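Local coordinates for protein (R)-specific enoyl-CoA hydratase (Pseudomonas aeruginosa, PDB 5CPG) that catalyses the (R)-specific hydration of trans-2-enoyl-CoA to (R)-3-hydroxyacyl-CoA, at residues Ala17-Ser22 with Ile71-Pro76; Leu30-Ser35 with Ile57-Leu62; Phe53-Ala58 with Pro92-Asp97; Thr86-Arg91 with Asp130-Ile135; Asp98-Leu103 with Arg119-Ala124. All coordinates share one frame; numbering follows the deposited sequence. Where two conformers were deposited one is given.

Interaction 1. Residues Ala17-Ser22 with Ile71-Pro76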
# COMPACT_ATOMS: atom_id res chain seq x y z
N ALA A 17 5.59 16.65 9.42
CA ALA A 17 4.28 16.98 8.85
C ALA A 17 3.33 15.86 9.25
O ALA A 17 3.78 14.78 9.63
CB ALA A 17 4.33 17.13 7.36
N GLU A 18 2.03 16.14 9.16
CA GLU A 18 1.03 15.17 9.54
C GLU A 18 -0.04 15.03 8.46
O GLU A 18 -0.22 15.93 7.65
CB GLU A 18 0.35 15.57 10.86
CG GLU A 18 1.26 15.55 12.07
CD GLU A 18 0.53 16.02 13.33
OE1 GLU A 18 -0.62 16.51 13.20
OE2 GLU A 18 1.10 15.90 14.44
N TYR A 19 -0.75 13.90 8.48
CA TYR A 19 -1.70 13.58 7.41
C TYR A 19 -2.67 12.65 8.08
O TYR A 19 -2.25 11.65 8.65
CB TYR A 19 -0.98 12.91 6.23
CG TYR A 19 -1.85 12.54 5.05
CD1 TYR A 19 -2.31 13.52 4.18
CD2 TYR A 19 -2.19 11.21 4.79
CE1 TYR A 19 -3.10 13.19 3.08
CE2 TYR A 19 -2.97 10.87 3.69
CZ TYR A 19 -3.42 11.85 2.85
OH TYR A 19 -4.21 11.48 1.79
N THR A 20 -3.97 12.98 8.08
CA THR A 20 -4.87 12.20 8.91
C THR A 20 -5.97 11.59 8.06
O THR A 20 -6.33 12.14 7.02
CB THR A 20 -5.53 13.06 9.99
OG1 THR A 20 -6.22 14.13 9.32
CG2 THR A 20 -4.54 13.56 11.01
N SER A 21 -6.51 10.47 8.53
CA SER A 21 -7.55 9.79 7.76
C SER A 21 -8.44 8.99 8.69
O SER A 21 -7.99 8.34 9.61
CB SER A 21 -6.93 8.88 6.71
OG SER A 21 -7.95 8.27 5.92
N SER A 22 -9.75 9.03 8.44
CA SER A 22 -10.64 8.22 9.24
C SER A 22 -10.73 6.84 8.60
O SER A 22 -10.62 6.74 7.40
CB SER A 22 -12.01 8.86 9.31
OG SER A 22 -12.47 9.13 7.99
N ILE A 71 3.53 11.57 1.83
CA ILE A 71 4.82 11.98 1.28
C ILE A 71 4.59 12.72 -0.04
O ILE A 71 5.14 13.80 -0.31
CB ILE A 71 5.71 10.75 1.06
CG1 ILE A 71 6.09 10.11 2.42
CG2 ILE A 71 6.92 11.09 0.16
CD1 ILE A 71 6.93 8.84 2.24
N ALA A 72 3.71 12.16 -0.86
CA ALA A 72 3.44 12.72 -2.17
C ALA A 72 2.68 14.01 -2.19
O ALA A 72 2.81 14.76 -3.16
CB ALA A 72 2.69 11.69 -3.03
N THR A 73 1.87 14.26 -1.16
CA THR A 73 1.03 15.48 -1.19
C THR A 73 1.36 16.50 -0.11
O THR A 73 0.89 17.65 -0.22
CB THR A 73 -0.50 15.16 -1.09
OG1 THR A 73 -0.85 14.60 0.18
CG2 THR A 73 -0.91 14.15 -2.20
N VAL A 74 2.13 16.11 0.90
CA VAL A 74 2.37 17.03 2.03
C VAL A 74 3.87 17.29 2.20
O VAL A 74 4.28 18.44 2.09
CB VAL A 74 1.80 16.52 3.36
CG1 VAL A 74 2.05 17.54 4.47
CG2 VAL A 74 0.30 16.28 3.23
N LEU A 75 4.67 16.25 2.44
CA LEU A 75 6.11 16.47 2.68
C LEU A 75 6.98 15.33 2.10
O LEU A 75 6.92 14.20 2.60
CB LEU A 75 6.37 16.62 4.17
CG LEU A 75 7.81 16.90 4.63
CD1 LEU A 75 8.18 18.35 4.30
CD2 LEU A 75 8.11 16.59 6.13
N PRO A 76 7.80 15.63 1.10
CA PRO A 76 7.99 16.96 0.47
C PRO A 76 6.90 17.38 -0.50
O PRO A 76 6.87 18.51 -0.93
CB PRO A 76 9.34 16.81 -0.28
CG PRO A 76 9.93 15.53 0.22
CD PRO A 76 8.76 14.66 0.55

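Interaction 2. Residues Leu30-Ser35 with Ile57-Leu62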
# COMPACT_ATOMS: atom_id res chain seq x y z
N LEU A 30 -12.75 0.26 -0.61
CA LEU A 30 -11.89 0.73 -1.67
C LEU A 30 -10.55 -0.03 -1.65
O LEU A 30 -10.01 -0.37 -2.71
CB LEU A 30 -11.61 2.25 -1.53
CG LEU A 30 -12.87 3.05 -1.81
CD1 LEU A 30 -12.65 4.46 -1.29
CD2 LEU A 30 -13.20 3.08 -3.34
N PHE A 31 -10.00 -0.30 -0.46
CA PHE A 31 -8.68 -0.93 -0.46
C PHE A 31 -8.78 -2.36 -0.96
O PHE A 31 -7.89 -2.84 -1.68
CB PHE A 31 -8.03 -0.88 0.91
CG PHE A 31 -6.58 -1.24 0.87
CD1 PHE A 31 -5.62 -0.27 0.62
CD2 PHE A 31 -6.18 -2.55 1.02
CE1 PHE A 31 -4.25 -0.62 0.55
CE2 PHE A 31 -4.85 -2.88 0.96
CZ PHE A 31 -3.88 -1.91 0.73
N ALA A 32 -9.89 -3.04 -0.60
CA ALA A 32 -10.13 -4.41 -1.08
C ALA A 32 -10.23 -4.41 -2.59
O ALA A 32 -9.68 -5.28 -3.28
CB ALA A 32 -11.41 -4.99 -0.49
N ALA A 33 -10.93 -3.41 -3.12
CA ALA A 33 -11.18 -3.36 -4.55
C ALA A 33 -9.90 -3.18 -5.33
O ALA A 33 -9.72 -3.77 -6.39
CB ALA A 33 -12.16 -2.23 -4.90
N VAL A 34 -9.01 -2.35 -4.83
CA VAL A 34 -7.83 -2.06 -5.62
C VAL A 34 -6.71 -3.08 -5.33
O VAL A 34 -5.88 -3.36 -6.21
CB VAL A 34 -7.37 -0.61 -5.37
CG1 VAL A 34 -6.75 -0.48 -3.97
CG2 VAL A 34 -6.39 -0.21 -6.51
N SER A 35 -6.71 -3.69 -4.13
CA SER A 35 -5.69 -4.71 -3.85
C SER A 35 -6.09 -6.10 -4.35
O SER A 35 -5.23 -6.94 -4.68
CB SER A 35 -5.41 -4.77 -2.34
OG SER A 35 -6.54 -5.23 -1.62
N ILE A 57 -11.92 -5.11 10.37
CA ILE A 57 -10.64 -4.42 10.59
C ILE A 57 -10.06 -4.00 9.22
O ILE A 57 -10.40 -4.57 8.19
CB ILE A 57 -9.61 -5.30 11.35
CG1 ILE A 57 -9.17 -6.49 10.51
CG2 ILE A 57 -10.20 -5.83 12.66
CD1 ILE A 57 -8.09 -7.31 11.17
N ALA A 58 -9.15 -3.03 9.25
CA ALA A 58 -8.56 -2.52 8.00
C ALA A 58 -7.45 -3.44 7.56
O ALA A 58 -6.87 -4.17 8.37
CB ALA A 58 -8.01 -1.10 8.23
N HIS A 59 -7.17 -3.42 6.27
CA HIS A 59 -5.97 -4.10 5.77
C HIS A 59 -4.74 -3.43 6.33
O HIS A 59 -4.65 -2.21 6.35
CB HIS A 59 -5.94 -4.04 4.24
CG HIS A 59 -7.22 -4.50 3.59
ND1 HIS A 59 -8.35 -3.73 3.52
CD2 HIS A 59 -7.49 -5.64 2.90
CE1 HIS A 59 -9.28 -4.37 2.83
NE2 HIS A 59 -8.78 -5.54 2.44
N GLY A 60 -3.76 -4.22 6.76
CA GLY A 60 -2.55 -3.62 7.30
C GLY A 60 -1.91 -2.64 6.35
O GLY A 60 -1.44 -1.58 6.76
N MET A 61 -1.91 -2.98 5.06
CA MET A 61 -1.24 -2.16 4.07
C MET A 61 -1.97 -0.86 3.73
O MET A 61 -1.44 -0.04 2.99
CB MET A 61 -1.00 -2.99 2.80
CG MET A 61 -0.19 -2.36 1.69
SD MET A 61 1.46 -1.86 2.20
CE MET A 61 2.25 -3.47 2.34
N LEU A 62 -3.20 -0.67 4.25
CA LEU A 62 -3.86 0.64 4.14
C LEU A 62 -2.91 1.73 4.71
O LEU A 62 -2.81 2.83 4.16
CB LEU A 62 -5.22 0.65 4.84
CG LEU A 62 -5.98 2.00 4.85
CD1 LEU A 62 -6.30 2.45 3.44
CD2 LEU A 62 -7.24 1.90 5.69

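Interaction 3. Residues Phe53-Ala58 with Pro92-Asp97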
# COMPACT_ATOMS: atom_id res chain seq x y z
N PHE A 53 -12.02 -10.06 16.70
CA PHE A 53 -12.11 -8.61 16.68
C PHE A 53 -13.54 -8.09 16.85
O PHE A 53 -13.74 -6.90 17.14
CB PHE A 53 -11.51 -8.04 15.37
CG PHE A 53 -10.11 -8.53 15.07
CD1 PHE A 53 -9.00 -7.96 15.69
CD2 PHE A 53 -9.90 -9.55 14.16
CE1 PHE A 53 -7.71 -8.41 15.41
CE2 PHE A 53 -8.61 -10.01 13.87
CZ PHE A 53 -7.53 -9.44 14.50
N LYS A 54 -14.53 -8.96 16.63
CA LYS A 54 -15.95 -8.62 16.82
C LYS A 54 -16.52 -7.61 15.83
O LYS A 54 -17.71 -7.31 15.87
CB LYS A 54 -16.21 -8.10 18.25
CG LYS A 54 -15.76 -9.06 19.32
CD LYS A 54 -16.54 -10.34 19.28
CE LYS A 54 -16.08 -11.24 20.41
NZ LYS A 54 -16.90 -12.50 20.54
N GLU A 55 -15.67 -7.10 14.94
CA GLU A 55 -16.07 -6.14 13.95
C GLU A 55 -15.00 -6.15 12.87
O GLU A 55 -13.95 -6.80 13.04
CB GLU A 55 -16.16 -4.72 14.56
CG GLU A 55 -14.80 -4.30 15.10
CD GLU A 55 -14.80 -2.95 15.83
OE1 GLU A 55 -15.88 -2.35 16.00
OE2 GLU A 55 -13.71 -2.50 16.24
N ARG A 56 -15.26 -5.47 11.76
CA ARG A 56 -14.30 -5.50 10.65
C ARG A 56 -13.02 -4.72 10.99
O ARG A 56 -13.03 -3.79 11.78
CB ARG A 56 -14.95 -4.97 9.38
CG ARG A 56 -15.93 -5.94 8.71
CD ARG A 56 -16.72 -5.24 7.64
NE ARG A 56 -17.65 -4.28 8.23
CZ ARG A 56 -18.47 -3.53 7.53
NH1 ARG A 56 -18.49 -3.61 6.21
NH2 ARG A 56 -19.28 -2.67 8.14
N ILE A 57 -11.92 -5.11 10.37
CA ILE A 57 -10.64 -4.42 10.59
C ILE A 57 -10.06 -4.00 9.22
O ILE A 57 -10.40 -4.57 8.19
CB ILE A 57 -9.61 -5.30 11.35
CG1 ILE A 57 -9.17 -6.49 10.51
CG2 ILE A 57 -10.20 -5.83 12.66
CD1 ILE A 57 -8.09 -7.31 11.17
N ALA A 58 -9.15 -3.03 9.25
CA ALA A 58 -8.56 -2.52 8.00
C ALA A 58 -7.45 -3.44 7.56
O ALA A 58 -6.87 -4.17 8.37
CB ALA A 58 -8.01 -1.10 8.23
N PRO A 92 -3.15 -3.74 15.08
CA PRO A 92 -4.23 -3.71 14.09
C PRO A 92 -5.00 -2.39 14.09
O PRO A 92 -5.00 -1.62 15.07
CB PRO A 92 -5.15 -4.85 14.53
CG PRO A 92 -4.90 -4.95 15.99
CD PRO A 92 -3.47 -4.63 16.21
N VAL A 93 -5.66 -2.13 12.98
CA VAL A 93 -6.48 -0.95 12.82
C VAL A 93 -7.91 -1.42 12.62
O VAL A 93 -8.15 -2.30 11.77
CB VAL A 93 -6.02 -0.12 11.64
CG1 VAL A 93 -6.95 1.12 11.43
CG2 VAL A 93 -4.54 0.31 11.82
N LYS A 94 -8.85 -0.87 13.38
CA LYS A 94 -10.22 -1.39 13.33
C LYS A 94 -11.13 -0.39 12.65
O LYS A 94 -10.80 0.79 12.56
CB LYS A 94 -10.71 -1.71 14.75
CG LYS A 94 -9.81 -2.74 15.46
CD LYS A 94 -10.25 -3.04 16.88
CE LYS A 94 -10.16 -1.80 17.76
NZ LYS A 94 -10.07 -2.13 19.22
N LEU A 95 -12.24 -0.89 12.13
CA LEU A 95 -13.29 -0.02 11.61
C LEU A 95 -13.63 1.02 12.65
O LEU A 95 -13.84 0.69 13.82
CB LEU A 95 -14.52 -0.85 11.26
CG LEU A 95 -15.72 -0.09 10.70
CD1 LEU A 95 -15.34 0.56 9.37
CD2 LEU A 95 -16.87 -1.11 10.52
N GLY A 96 -13.68 2.29 12.24
CA GLY A 96 -13.95 3.34 13.22
C GLY A 96 -12.77 3.93 13.96
O GLY A 96 -12.93 4.79 14.83
N ASP A 97 -11.56 3.48 13.65
CA ASP A 97 -10.36 4.14 14.17
C ASP A 97 -10.07 5.39 13.35
O ASP A 97 -10.64 5.54 12.27
CB ASP A 97 -9.15 3.18 14.11
CG ASP A 97 -9.20 2.11 15.17
OD1 ASP A 97 -10.04 2.19 16.07
OD2 ASP A 97 -8.38 1.17 15.13
O HOH W 1 -5.18 -3.59 10.50

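Interaction 4. Residues Thr86-Arg91 with Asp130-Ile135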
# COMPACT_ATOMS: atom_id res chain seq x y z
N THR A 86 9.98 1.00 4.15
CA THR A 86 9.91 -0.10 5.10
C THR A 86 8.73 0.10 6.03
O THR A 86 8.44 1.19 6.42
CB THR A 86 11.22 -0.22 5.89
OG1 THR A 86 12.28 -0.37 4.95
CG2 THR A 86 11.21 -1.42 6.83
N LEU A 87 8.05 -0.98 6.34
CA LEU A 87 6.88 -0.92 7.21
C LEU A 87 6.96 -2.00 8.26
O LEU A 87 7.23 -3.18 7.97
CB LEU A 87 5.58 -1.12 6.39
CG LEU A 87 5.36 -0.05 5.33
CD1 LEU A 87 4.27 -0.53 4.34
CD2 LEU A 87 4.88 1.25 5.98
N ARG A 88 6.69 -1.62 9.50
CA ARG A 88 6.49 -2.67 10.52
C ARG A 88 5.09 -2.44 11.06
O ARG A 88 4.74 -1.33 11.46
CB ARG A 88 7.54 -2.57 11.60
CG ARG A 88 8.95 -2.76 11.05
CD ARG A 88 10.07 -2.43 12.04
NE ARG A 88 10.26 -1.00 12.31
CZ ARG A 88 10.99 -0.17 11.55
NH1 ARG A 88 11.58 -0.59 10.42
NH2 ARG A 88 11.13 1.09 11.89
N PHE A 89 4.29 -3.50 11.06
CA PHE A 89 2.87 -3.43 11.46
C PHE A 89 2.76 -3.82 12.94
O PHE A 89 2.93 -4.99 13.31
CB PHE A 89 2.00 -4.32 10.58
CG PHE A 89 2.15 -4.04 9.10
CD1 PHE A 89 1.50 -2.95 8.50
CD2 PHE A 89 2.92 -4.88 8.30
CE1 PHE A 89 1.66 -2.68 7.16
CE2 PHE A 89 3.06 -4.64 6.96
CZ PHE A 89 2.46 -3.55 6.37
N THR A 90 2.51 -2.83 13.77
CA THR A 90 2.65 -2.97 15.22
C THR A 90 1.35 -3.34 15.89
O THR A 90 1.30 -4.21 16.76
CB THR A 90 3.15 -1.67 15.82
OG1 THR A 90 4.31 -1.28 15.09
CG2 THR A 90 3.56 -1.90 17.31
N ARG A 91 0.28 -2.71 15.43
CA ARG A 91 -1.05 -2.92 16.00
C ARG A 91 -2.08 -2.97 14.89
O ARG A 91 -1.94 -2.28 13.90
CB ARG A 91 -1.42 -1.79 16.98
CG ARG A 91 -0.57 -1.76 18.27
CD ARG A 91 -0.87 -0.54 19.13
NE ARG A 91 -0.18 -0.60 20.44
CZ ARG A 91 1.08 -0.21 20.63
NH1 ARG A 91 1.79 0.28 19.61
NH2 ARG A 91 1.62 -0.29 21.85
N ASP A 130 5.33 1.48 12.15
CA ASP A 130 6.59 2.19 12.20
C ASP A 130 7.31 1.92 10.90
O ASP A 130 7.12 0.87 10.27
CB ASP A 130 7.44 1.72 13.39
CG ASP A 130 8.59 2.63 13.67
OD1 ASP A 130 8.48 3.85 13.39
OD2 ASP A 130 9.64 2.12 14.13
N GLY A 131 8.17 2.82 10.50
CA GLY A 131 8.91 2.56 9.27
C GLY A 131 9.66 3.76 8.77
O GLY A 131 9.70 4.81 9.39
N GLU A 132 10.31 3.59 7.62
CA GLU A 132 11.03 4.69 7.03
C GLU A 132 10.96 4.61 5.50
O GLU A 132 10.81 3.53 4.93
CB GLU A 132 12.49 4.68 7.54
CG GLU A 132 13.17 3.29 7.57
CD GLU A 132 12.85 2.40 8.83
OE1 GLU A 132 12.46 2.92 9.90
OE2 GLU A 132 13.01 1.15 8.73
N ALA A 133 11.00 5.78 4.86
CA ALA A 133 10.96 5.88 3.41
C ALA A 133 12.29 6.41 2.88
O ALA A 133 12.95 7.22 3.54
CB ALA A 133 9.84 6.82 2.98
N GLU A 134 12.67 6.01 1.67
CA GLU A 134 13.77 6.65 0.98
C GLU A 134 13.13 7.29 -0.25
O GLU A 134 12.37 6.64 -0.98
CB GLU A 134 14.88 5.65 0.57
CG GLU A 134 16.09 6.34 -0.14
CD GLU A 134 17.11 5.34 -0.76
OE1 GLU A 134 17.03 4.10 -0.50
OE2 GLU A 134 18.00 5.77 -1.53
N ILE A 135 13.38 8.58 -0.42
CA ILE A 135 12.82 9.32 -1.55
C ILE A 135 13.89 10.19 -2.21
O ILE A 135 14.93 10.47 -1.63
CB ILE A 135 11.64 10.23 -1.09
CG1 ILE A 135 12.17 11.22 -0.05
CG2 ILE A 135 10.49 9.33 -0.53
CD1 ILE A 135 11.14 12.24 0.48
O HOH W 2 9.28 -0.70 14.91

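Interaction 5. Residues Asp98-Leu103 with Arg119-Ala124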
# COMPACT_ATOMS: atom_id res chain seq x y z
N ASP A 98 -9.21 6.29 13.84
CA ASP A 98 -8.75 7.44 13.05
C ASP A 98 -7.24 7.39 13.08
O ASP A 98 -6.68 7.21 14.14
CB ASP A 98 -9.21 8.78 13.63
CG ASP A 98 -10.66 9.07 13.36
OD1 ASP A 98 -10.99 9.46 12.22
OD2 ASP A 98 -11.47 8.95 14.31
N LEU A 99 -6.61 7.55 11.93
CA LEU A 99 -5.15 7.42 11.91
C LEU A 99 -4.50 8.76 11.62
O LEU A 99 -5.01 9.57 10.87
CB LEU A 99 -4.72 6.40 10.85
CG LEU A 99 -5.28 5.02 11.03
CD1 LEU A 99 -4.72 4.11 9.92
CD2 LEU A 99 -4.94 4.47 12.40
N LYS A 100 -3.33 8.95 12.22
CA LYS A 100 -2.50 10.09 11.92
C LYS A 100 -1.13 9.61 11.45
O LYS A 100 -0.46 8.88 12.19
CB LYS A 100 -2.35 10.98 13.17
CG LYS A 100 -1.36 12.11 12.99
CD LYS A 100 -1.19 12.87 14.30
CE LYS A 100 -0.90 11.88 15.45
NZ LYS A 100 -0.71 12.52 16.80
N VAL A 101 -0.79 9.95 10.22
CA VAL A 101 0.55 9.72 9.70
C VAL A 101 1.44 10.86 10.14
O VAL A 101 1.08 12.04 9.98
CB VAL A 101 0.58 9.62 8.16
CG1 VAL A 101 2.01 9.57 7.68
CG2 VAL A 101 -0.23 8.40 7.69
N GLU A 102 2.56 10.51 10.75
CA GLU A 102 3.57 11.50 11.10
C GLU A 102 4.82 11.26 10.26
O GLU A 102 5.36 10.17 10.29
CB GLU A 102 3.92 11.44 12.58
CG GLU A 102 4.93 12.56 12.91
CD GLU A 102 5.60 12.45 14.28
OE1 GLU A 102 6.12 11.38 14.65
OE2 GLU A 102 5.60 13.48 14.98
N LEU A 103 5.24 12.27 9.53
CA LEU A 103 6.47 12.18 8.73
C LEU A 103 7.53 12.96 9.45
O LEU A 103 7.25 14.02 9.99
CB LEU A 103 6.28 12.75 7.32
CG LEU A 103 5.18 12.12 6.47
CD1 LEU A 103 5.16 12.81 5.12
CD2 LEU A 103 5.44 10.61 6.36
N ARG A 119 5.60 7.23 10.56
CA ARG A 119 4.94 6.58 11.68
C ARG A 119 3.44 6.78 11.56
O ARG A 119 3.02 7.82 11.03
CB ARG A 119 5.43 7.16 13.02
CG ARG A 119 6.98 7.22 13.12
CD ARG A 119 7.44 8.20 14.22
NE ARG A 119 8.91 8.35 14.19
CZ ARG A 119 9.56 9.51 14.10
NH1 ARG A 119 8.91 10.67 14.08
NH2 ARG A 119 10.89 9.52 14.10
N VAL A 120 2.67 5.83 12.06
CA VAL A 120 1.21 5.98 12.02
C VAL A 120 0.67 5.68 13.41
O VAL A 120 1.03 4.67 14.03
CB VAL A 120 0.51 5.01 11.02
CG1 VAL A 120 -1.00 5.35 10.95
CG2 VAL A 120 1.14 5.13 9.64
N PHE A 121 -0.20 6.57 13.87
CA PHE A 121 -0.82 6.44 15.19
C PHE A 121 -2.32 6.43 15.08
O PHE A 121 -2.87 7.07 14.19
CB PHE A 121 -0.42 7.61 16.10
CG PHE A 121 1.05 7.72 16.32
CD1 PHE A 121 1.80 8.48 15.46
CD2 PHE A 121 1.68 7.03 17.35
CE1 PHE A 121 3.20 8.60 15.60
CE2 PHE A 121 3.10 7.14 17.52
CZ PHE A 121 3.83 7.92 16.65
N ASN A 122 -2.96 5.76 16.01
CA ASN A 122 -4.42 5.75 16.04
C ASN A 122 -4.92 6.81 17.01
O ASN A 122 -4.14 7.56 17.61
CB ASN A 122 -4.97 4.37 16.39
CG ASN A 122 -4.61 3.89 17.80
OD1 ASN A 122 -4.25 4.68 18.67
ND2 ASN A 122 -4.70 2.59 18.03
N GLN A 123 -6.24 6.85 17.17
CA GLN A 123 -6.90 7.93 17.92
C GLN A 123 -6.53 7.95 19.41
O GLN A 123 -6.73 8.97 20.08
CB GLN A 123 -8.43 7.83 17.74
CG GLN A 123 -9.12 6.61 18.38
CD GLN A 123 -9.05 5.41 17.50
OE1 GLN A 123 -8.38 5.43 16.46
NE2 GLN A 123 -9.79 4.36 17.87
N ALA A 124 -6.00 6.84 19.90
CA ALA A 124 -5.62 6.70 21.30
C ALA A 124 -4.12 6.96 21.47
O ALA A 124 -3.53 6.81 22.56
CB ALA A 124 -5.97 5.34 21.78

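Interaction 1. Residues Ala17-Ser22 with Ile71-Pro76
A17 and Y19 of strand 16-22 rest on the end of helix 62-73, where the chain leaves helical geometry at V74. A17, with a single methyl, makes the central bump. A17 CB fits into a notch between V74 and L75. It lies 3.7 Å from V74 CG1 and 3.8 Å from L75 CB. L75 CD2 closes the notch from the far end of its side chain, 4.0 Å from A17 CB.

V74 is a bump in its turn. Its two methyls straddle the gap between A17 and Y19. With CG1 anti to the backbone N (chi1 -178°), that branch meets A17 and the other branch meets Y19. V74 CG2 comes obliquely to the Y19 ring, 3.9 Å from Y19 CD1. Further along the same ring, T73 OG1 is 3.9 Å from Y19 CE1, and the two side chains cross at about a right angle. T73 OG1 is hydrogen-bonded to A69 O, one turn back in the helix.

The Y19 hydroxyl is hydrogen-bonded to S35 O of the second subunit. Within the hotdog sheet, strand 16-22 pairs with strand 98-109.

No hydrogen bond joins the two segments. Their fit therefore rests on methyl and ring contacts, while the polar ends of T73 and Y19 serve other partners.

Interaction 2. Residues Leu30-Ser35 with Ile57-Leu62
F31 of helix 25-35 reaches across to H59, M61 and L62. Its CG is anti to the backbone N (chi1 -167°), which sends the ring toward the loop. The closest approach is 3.4 Å, from F31 CD2 to H59 CG. F31 CD2 sits over one face of the imidazole, offset toward its rim. The ring planes meet at 43°, an oblique pairing. Further out, F31 CZ is 3.7 Å from M61 CB. L62 N lies over one face of the F31 ring, and L62 CD1 is 4.0 Å from F31 CD1. The imidazole also leans on the helix backbone, with H59 CE1 3.7 Å from A32 N.

F31 opens the hydratase 2 sequence motif of this hotdog family, which includes S35, D37 and H42. The contact packs that motif against the turn that starts the central helix 62-73. This is a type I turn from H59 to L62, closed by L62 N to H59 O at 3.0 Å.

S35 ties back to the preceding turn of the helix. S35 OG donates to F31 O at 2.7 Å, and S35 N reaches the same oxygen from the opposite face of its plane. S35 OG is also bonded to D37 N. H59 is fixed by its NE2, bonded to D37 O, and by a ring stack with H42. H42 ND1 bonds I57 O. In the outer layer, M61 packs on L87 and F89, and on Y82 of the second subunit.

Interaction 3. Residues Phe53-Ala58 with Pro92-Asp97
A single beta bridge pairs I57 with K94 and ties the loop before helix 62-73 to the loop before strand 98-109. Two hydrogen bonds flank the bridge. L95 N donates to R56 O at 3.0 Å, and A58 N donates to V93 O at 2.8 Å. Water 1 extends the link. It donates to A58 O at 2.8 Å and accepts from V93 N.

Side chains fill in around the backbone. E55 and K94 cross at about a right angle, and E55 OE2 meets the aliphatic part of K94, 3.4 Å from K94 CB. The K94 ammonium stays apart from the carboxylate, K94 NZ lying 4.7 Å from E55 OE2. R56 and L95 run side by side, with R56 NH2 3.7 Å from L95 CD2. The charged end of R56 is held by E25, in a salt bridge, and by L43 O. A58 CB lies against V93 CG1 at 4.0 Å, inside the fold.

D97 braces the second loop. K94 N donates to D97 OD2 at 2.7 Å, coming from above the carboxylate plane.

D97 N also bonds K94 O, closing a type II beta turn from K94 to D97. G96 takes its third position with positive phi, as is usual for this turn. The turn leads directly into strand 98-109 of the hotdog sheet. The 53-58 loop lies between helix 45-49 and the central helix 62-73, a connection consistent with the (R)-hydratase-specific overhang.

Interaction 4. Residues Thr86-Arg91 with Asp130-Ile135
The R88 guanidinium carries acid groups at its edge and backbone of D130 and G131 over one face. At the edge, E132 is gripped end-on. R88 NH1 donates to E132 OE2 at 2.8 Å and R88 NH2 to E132 OE1 at 3.0 Å, both on the syn side. The two planes are nearly coplanar, 24° apart. D130 is turned quite differently, its carboxylate plane 81° from the guanidinium. R88 NH2 meets D130 OD2 at 2.9 Å from above that carboxylate. Water 2 completes the edge, accepting from R88 NE and donating to D130 OD2.

Beneath these groups runs an antiparallel ladder of strands 81-89 and 127-136. R88 N donates to D130 O at 2.6 Å, and D130 N returns to R88 O at 3.0 Å. T86 N donates to E132 O at 2.8 Å, but the return bond is weak. G131 CA lies 3.2 Å from T86 O, a CA-H...O contact. Residues T86 to R88 also pair with a strand of the second subunit, so the hotdog sheet continues across the dimer.

All three guanidinium nitrogens thus have partners. One arginine shared by two acids would probably keep all three groups charged.

Interaction 5. Residues Asp98-Leu103 with Arg119-Ala124
E102 and R119 face each other across a cross-strand pair, and their first torsions set the meeting. E102 CG is anti to the backbone N (chi1 -177°), whereas R119 CG lies beside its own N (chi1 -50°). Both chains then run extended and side by side, pointing the same way. R119 NH1 reaches E102 OE1 at 2.9 Å in a salt bridge. It comes from above the carboxylate, whose plane is 68° from the guanidinium. The same NH1 is also bridged to E104, so NH1 is shared by two acids. The F121 ring turns its edge to the E102 carboxylate, F121 CE1 lying 4.1 Å from E102 OE1.

These residues belong to the beta hairpin of strands 98-109 and 113-121, in the middle of the hotdog sheet. K100 and F121 form a hydrogen-bonded pair, K100 N to F121 O at 2.8 Å and F121 N to K100 O at 2.9 Å. E102 and R119 form the next such pair. V101 and V120 sit between them as a non-hydrogen-bonded pair.

V101 and V120 share the other face of the ladder, and L99 packs beside V120. V120 CG1 touches L99 CB at 3.9 Å, and V120 CG2 touches V101 CG2 at 4.0 Å. V101 packs on L66 and A70 of helix 62-73.

Beyond the regular ladder, the bent side chain of Q123 takes over. Q123 OE1 accepts from D98 N at 2.9 Å, the donor lying above the amide plane, and Q123 NE2 bonds D97. N122 OD1 accepts from A124 N, forming an Asx turn.

In the fold
Interactions 1, 4 and 5 all involve one hotdog sheet. Strand 16-22 of interaction 1 pairs with strand 98-103 of interaction 5, Y19 O lying 2.7 Å from V101 N. Interaction 5 is nested inside the loop closed by interaction 4. I71 and P76 of interaction 1 pack on A133 and I135 of interaction 4, with P76 CD 3.4 Å from I135 CD1. Interactions 2 and 3 share I57 and A58, so the 53-62 loop carries both contacts in succession. Interaction 3 joins interaction 5 through D97 OD1 and Q123 NE2, 2.8 Å apart. Interactions 1, 2 and 4 also touch the second subunit.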